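Local coordinates for aminotransferase class I and II (PDB 3P6K), which probably catalyses the transfer of amino groups between amino acids and keto acids with pyridoxal phosphate as cofactor, at residues B[105-110]-B[153-158]; B[170-175]-B[200-205]. All coordinates share one frame; numbering follows the deposited sequence.

Contact 1: residues B[105-110]-B[153-158]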
loop_
_atom_site.group_PDB
_atom_site.type_symbol
_atom_site.label_atom_id
_atom_site.label_comp_id
_atom_site.label_asym_id
_atom_site.label_seq_id
_atom_site.Cartn_x
_atom_site.Cartn_y
_atom_site.Cartn_z
ATOM N N GLY B 105 -21.340 9.343 7.924
ATOM C CA GLY B 105 -22.732 9.660 7.571
ATOM C C GLY B 105 -23.068 9.499 6.089
ATOM O O GLY B 105 -24.239 9.527 5.755
ATOM N N ASP B 106 -22.082 9.346 5.190
ATOM C CA ASP B 106 -22.374 9.149 3.748
ATOM C C ASP B 106 -23.075 7.822 3.486
ATOM O O ASP B 106 -22.711 6.808 4.072
ATOM C CB ASP B 106 -21.097 9.158 2.878
ATOM C CG ASP B 106 -20.504 10.546 2.673
ATOM O OD1 ASP B 106 -21.128 11.547 3.028
ATOM O OD2 ASP B 106 -19.376 10.632 2.132
ATOM N N HIS B 107 -24.079 7.845 2.606
ATOM C CA HIS B 107 -24.754 6.616 2.183
ATOM C C HIS B 107 -23.948 6.027 0.996
ATOM O O HIS B 107 -23.652 6.735 0.028
ATOM C CB HIS B 107 -26.221 6.864 1.842
ATOM C CG HIS B 107 -26.954 5.632 1.411
ATOM N ND1 HIS B 107 -27.674 5.566 0.234
ATOM C CD2 HIS B 107 -27.056 4.409 1.992
ATOM C CE1 HIS B 107 -28.191 4.354 0.118
ATOM N NE2 HIS B 107 -27.837 3.637 1.172
ATOM N N VAL B 108 -23.599 4.746 1.127
ATOM C CA VAL B 108 -22.840 3.956 0.140
ATOM C C VAL B 108 -23.611 2.670 -0.177
ATOM O O VAL B 108 -24.129 2.043 0.744
ATOM C CB VAL B 108 -21.457 3.579 0.705
ATOM C CG1 VAL B 108 -20.714 2.547 -0.187
ATOM C CG2 VAL B 108 -20.622 4.832 0.909
ATOM N N ILE B 109 -23.743 2.319 -1.459
ATOM C CA ILE B 109 -24.401 1.074 -1.879
ATOM C C ILE B 109 -23.307 0.171 -2.441
ATOM O O ILE B 109 -22.563 0.600 -3.333
ATOM C CB ILE B 109 -25.479 1.287 -2.940
ATOM C CG1 ILE B 109 -26.624 2.138 -2.376
ATOM C CG2 ILE B 109 -26.060 -0.058 -3.390
ATOM C CD1 ILE B 109 -27.655 2.570 -3.436
ATOM N N SER B 110 -23.203 -1.063 -1.947
ATOM C CA SER B 110 -22.202 -1.968 -2.448
ATOM C C SER B 110 -22.779 -3.218 -3.058
ATOM O O SER B 110 -23.667 -3.823 -2.489
ATOM C CB SER B 110 -21.230 -2.372 -1.333
ATOM O OG SER B 110 -20.223 -3.231 -1.839
ATOM N N PRO B 153 -31.510 10.453 -2.308
ATOM C CA PRO B 153 -31.013 11.683 -2.935
ATOM C C PRO B 153 -29.604 12.121 -2.487
ATOM O O PRO B 153 -28.968 12.903 -3.209
ATOM C CB PRO B 153 -32.087 12.720 -2.553
ATOM C CG PRO B 153 -33.299 11.901 -2.285
ATOM C CD PRO B 153 -32.756 10.725 -1.562
ATOM N N THR B 154 -29.142 11.591 -1.346
ATOM C CA THR B 154 -27.848 11.881 -0.753
ATOM C C THR B 154 -26.786 10.768 -0.938
ATOM O O THR B 154 -25.681 10.913 -0.391
ATOM C CB THR B 154 -28.040 12.154 0.769
ATOM O OG1 THR B 154 -28.548 10.972 1.410
ATOM C CG2 THR B 154 -29.027 13.315 1.000
ATOM N N THR B 155 -27.086 9.691 -1.697
ATOM C CA THR B 155 -26.135 8.560 -1.911
ATOM C C THR B 155 -24.803 9.064 -2.521
ATOM O O THR B 155 -24.798 9.691 -3.570
ATOM C CB THR B 155 -26.746 7.428 -2.775
ATOM O OG1 THR B 155 -27.885 6.870 -2.104
ATOM C CG2 THR B 155 -25.736 6.312 -3.030
ATOM N N LYS B 156 -23.697 8.812 -1.828
ATOM C CA LYS B 156 -22.392 9.340 -2.209
ATOM C C LYS B 156 -21.762 8.512 -3.324
ATOM O O LYS B 156 -21.212 9.085 -4.261
ATOM C CB LYS B 156 -21.451 9.385 -0.987
ATOM C CG LYS B 156 -19.943 9.744 -1.243
ATOM C CD LYS B 156 -19.699 11.144 -1.825
ATOM C CE LYS B 156 -19.781 12.265 -0.787
ATOM N NZ LYS B 156 -18.636 12.230 0.172
HETATM N N MSE B 157 -21.838 7.181 -3.187
HETATM C CA MSE B 157 -21.159 6.250 -4.097
HETATM C C MSE B 157 -21.817 4.896 -4.170
HETATM O O MSE B 157 -22.369 4.428 -3.171
HETATM C CB MSE B 157 -19.722 6.046 -3.581
HETATM C CG MSE B 157 -18.772 5.157 -4.422
HETATM SE SE MSE B 157 -17.065 5.068 -3.498
HETATM C CE MSE B 157 -16.414 6.835 -3.985
ATOM N N ILE B 158 -21.721 4.278 -5.349
ATOM C CA ILE B 158 -22.145 2.907 -5.597
ATOM C C ILE B 158 -20.841 2.147 -5.893
ATOM O O ILE B 158 -20.072 2.600 -6.745
ATOM C CB ILE B 158 -23.085 2.784 -6.810
ATOM C CG1 ILE B 158 -24.340 3.629 -6.627
ATOM C CG2 ILE B 158 -23.471 1.345 -7.052
ATOM C CD1 ILE B 158 -25.274 3.607 -7.809
#
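Strands 107-110 and 155-158 run parallel, 4.9 Å apart at closest axis approach and 21° from exact alignment. Two backbone bonds join them. Lys-156 N donates to His-107 O at 2.8 Å, and Ile-109 N to Met-157 O at 3.0 Å. They are neighbours in the central, mostly parallel sheet of the aminotransferase fold. The CA of Ile-158 adds a CA-H...O contact to Ile-109 O. Strand 128-133 flanks 107-112 on its other edge.

Val-108 and Met-157, a selenomethionine, face one side of the sheet, and Met-157 packs there on helix 89-101. Ile-109 and Ile-158 face the other side and meet Leu-147 of helix 144-150. Ile-109 CD1 also touches Thr-155 CG2 at 4.2 Å.

The His-107 ring reaches the second strand with its edge. CG stands anti to the backbone N (chi1 -180°), and ND1 meets Thr-155 OG1 in the ring plane at 2.7 Å. Either atom could be the donor. NE2 bonds to Asp-130 OD2, so both ring nitrogens have partners and the ring rotation is fixed. Thr-155 OG1 is itself bonded to Arg-152 N.

At the start of the strands lies a salt bridge, Lys-156 NZ to Asp-106 OD2 (2.6 Å). NZ comes from above the carboxylate plane, 35° out of it. A second bond to Leu-101 O holds the ammonium group, and Glu-103 N also bonds to Asp-106 OD2. The lysine side chain is bent at chi2, chi3 and chi4. Its carbons therefore curl round the acid instead of extending past it: Lys-156 CG is 3.5 Å and Lys-156 CE 3.4 Å from Asp-106 OD2.

Contact 2: residues B[170-175]-B[200-205]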
loop_
_atom_site.group_PDB
_atom_site.type_symbol
_atom_site.label_atom_id
_atom_site.label_comp_id
_atom_site.label_asym_id
_atom_site.label_seq_id
_atom_site.Cartn_x
_atom_site.Cartn_y
_atom_site.Cartn_z
ATOM N N VAL B 170 -20.282 -10.287 -15.541
ATOM C CA VAL B 170 -20.054 -8.900 -15.919
ATOM C C VAL B 170 -21.310 -8.131 -16.260
ATOM O O VAL B 170 -22.270 -8.688 -16.802
ATOM C CB VAL B 170 -19.164 -8.698 -17.217
ATOM C CG1 VAL B 170 -17.750 -8.864 -16.923
ATOM C CG2 VAL B 170 -19.655 -9.523 -18.419
HETATM N N MSE B 171 -21.246 -6.836 -15.976
HETATM C CA MSE B 171 -22.242 -5.870 -16.400
HETATM C C MSE B 171 -21.720 -5.281 -17.710
HETATM O O MSE B 171 -20.667 -4.641 -17.721
HETATM C CB MSE B 171 -22.387 -4.767 -15.373
HETATM C CG MSE B 171 -22.858 -5.225 -14.014
HETATM SE SE MSE B 171 -22.648 -3.805 -12.733
HETATM C CE MSE B 171 -23.319 -4.771 -11.157
ATOM N N ASP B 172 -22.449 -5.511 -18.801
ATOM C CA ASP B 172 -22.098 -4.976 -20.130
ATOM C C ASP B 172 -22.522 -3.507 -20.285
ATOM O O ASP B 172 -23.059 -2.907 -19.341
ATOM C CB ASP B 172 -22.657 -5.890 -21.227
ATOM C CG ASP B 172 -24.168 -5.883 -21.330
ATOM O OD1 ASP B 172 -24.854 -4.976 -20.799
ATOM O OD2 ASP B 172 -24.660 -6.799 -22.028
ATOM N N ARG B 173 -22.268 -2.919 -21.451
ATOM C CA ARG B 173 -22.606 -1.515 -21.678
ATOM C C ARG B 173 -24.069 -1.176 -21.348
ATOM O O ARG B 173 -24.317 -0.206 -20.662
ATOM C CB ARG B 173 -22.275 -1.078 -23.120
ATOM C CG ARG B 173 -22.752 0.325 -23.461
ATOM C CD ARG B 173 -22.390 0.738 -24.886
ATOM N NE ARG B 173 -20.956 0.940 -24.959
ATOM C CZ ARG B 173 -20.309 2.069 -24.664
ATOM N NH1 ARG B 173 -20.945 3.207 -24.330
ATOM N NH2 ARG B 173 -18.982 2.076 -24.785
ATOM N N THR B 174 -25.006 -1.985 -21.832
ATOM C CA THR B 174 -26.432 -1.743 -21.631
ATOM C C THR B 174 -26.790 -1.666 -20.136
ATOM O O THR B 174 -27.458 -0.719 -19.714
ATOM C CB THR B 174 -27.294 -2.818 -22.331
ATOM O OG1 THR B 174 -26.894 -2.902 -23.718
ATOM C CG2 THR B 174 -28.801 -2.456 -22.245
ATOM N N TYR B 175 -26.294 -2.640 -19.381
ATOM C CA TYR B 175 -26.493 -2.744 -17.955
ATOM C C TYR B 175 -25.821 -1.531 -17.299
ATOM O O TYR B 175 -26.485 -0.800 -16.552
ATOM C CB TYR B 175 -25.910 -4.060 -17.421
ATOM C CG TYR B 175 -26.339 -4.356 -15.988
ATOM C CD1 TYR B 175 -25.806 -3.635 -14.927
ATOM C CD2 TYR B 175 -27.341 -5.307 -15.712
ATOM C CE1 TYR B 175 -26.225 -3.854 -13.633
ATOM C CE2 TYR B 175 -27.769 -5.539 -14.430
ATOM C CZ TYR B 175 -27.191 -4.815 -13.381
ATOM O OH TYR B 175 -27.583 -5.000 -12.094
ATOM N N SER B 200 -14.788 -12.029 -23.377
ATOM C CA SER B 200 -15.979 -12.376 -24.153
ATOM C C SER B 200 -16.248 -11.345 -25.244
ATOM O O SER B 200 -15.591 -10.304 -25.298
ATOM C CB SER B 200 -17.210 -12.461 -23.235
ATOM O OG SER B 200 -17.631 -11.212 -22.748
ATOM N N GLU B 201 -17.235 -11.640 -26.087
ATOM C CA GLU B 201 -17.687 -10.730 -27.153
ATOM C C GLU B 201 -18.601 -9.623 -26.637
ATOM O O GLU B 201 -19.051 -8.796 -27.428
ATOM C CB GLU B 201 -18.460 -11.495 -28.262
ATOM C CG GLU B 201 -17.726 -12.662 -28.910
ATOM C CD GLU B 201 -16.381 -12.268 -29.492
ATOM O OE1 GLU B 201 -16.278 -11.188 -30.113
ATOM O OE2 GLU B 201 -15.412 -13.051 -29.317
ATOM N N LEU B 202 -18.943 -9.625 -25.343
ATOM C CA LEU B 202 -19.787 -8.563 -24.774
ATOM C C LEU B 202 -19.016 -7.246 -24.802
ATOM O O LEU B 202 -17.787 -7.256 -24.678
ATOM C CB LEU B 202 -20.183 -8.884 -23.321
ATOM C CG LEU B 202 -21.068 -10.116 -23.067
ATOM C CD1 LEU B 202 -21.163 -10.406 -21.591
ATOM C CD2 LEU B 202 -22.433 -9.898 -23.678
ATOM N N ASP B 203 -19.738 -6.142 -25.019
ATOM C CA ASP B 203 -19.182 -4.803 -24.951
ATOM C C ASP B 203 -19.164 -4.467 -23.466
ATOM O O ASP B 203 -20.231 -4.241 -22.863
ATOM C CB ASP B 203 -20.040 -3.801 -25.735
ATOM C CG ASP B 203 -19.516 -2.354 -25.661
ATOM O OD1 ASP B 203 -18.405 -2.111 -25.185
ATOM O OD2 ASP B 203 -20.218 -1.449 -26.114
ATOM N N VAL B 204 -17.962 -4.465 -22.876
ATOM C CA VAL B 204 -17.775 -4.143 -21.443
ATOM C C VAL B 204 -16.887 -2.881 -21.292
ATOM O O VAL B 204 -15.672 -2.973 -21.115
ATOM C CB VAL B 204 -17.252 -5.341 -20.645
ATOM C CG1 VAL B 204 -17.221 -5.003 -19.147
ATOM C CG2 VAL B 204 -18.162 -6.642 -20.901
ATOM N N PRO B 205 -17.498 -1.684 -21.373
ATOM C CA PRO B 205 -16.685 -0.516 -21.183
ATOM C C PRO B 205 -16.302 -0.360 -19.717
ATOM O O PRO B 205 -16.923 -0.988 -18.856
ATOM C CB PRO B 205 -17.614 0.620 -21.589
ATOM C CG PRO B 205 -18.975 0.094 -21.410
ATOM C CD PRO B 205 -18.895 -1.341 -21.672
HETATM O O HOH W 1 -17.193 0.253 -25.448
#
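Arg-173 and Asp-203 carry the polar part of this contact, between the start of a helix and a loop. Arg-173 N bonds to Asp-203 O at 2.8 Å. The side chains form a salt bridge, with Arg-173 NE 2.8 Å from Asp-203 OD2. The oxygen lies near the guanidinium plane, whereas NE meets it from 37° above the carboxylate plane. A water joins Arg-173 NH2 to Asp-203 OD1, so both carboxylate oxygens are engaged. Glu-177 gives the guanidinium a second acidic partner, at NH1.

Asp-172 is the N-cap. Its OD1 accepts from Tyr-175 N at 3.1 Å, and chi1 of 68° turns the carboxylate back to the helix start.

The apolar contacts lie to either side of the backbone bond. Val-170 CG2 meets Leu-202 CD1 at 3.6 Å and, more loosely, Val-204 CG2. Pro-205 CG lies over one face of the guanidinium, toward its rim, while Pro-205 CD packs on Arg-173 CB at 3.7 Å.

The loop thus joins the N-terminus of helix 173-185 to helix 207-210, whose Val-210 touches both Arg-173 and Pro-205. Met-171 packs on Trp-132 of strand 128-133.

Contacts 1 and 2 follow in series along the chain. Their centres are 24 Å apart and their nearest atoms about 7 Å, so they do not touch. Strand 155-161 starts in contact 1, and the next helix, 173-185, starts in contact 2. This helix lies against the sheet: its Leu-179 touches both Ile-158 of contact 1 and Met-171 of contact 2. In this family the cofactor pocket lies at the C-terminal ends of the central strands. Contact 1 is at the opposite, N-terminal end and is probably remote from it. Contact 2 is nearer the C-terminal side, where Met-171 N bonds to Asn-162, just beyond strand 155-161.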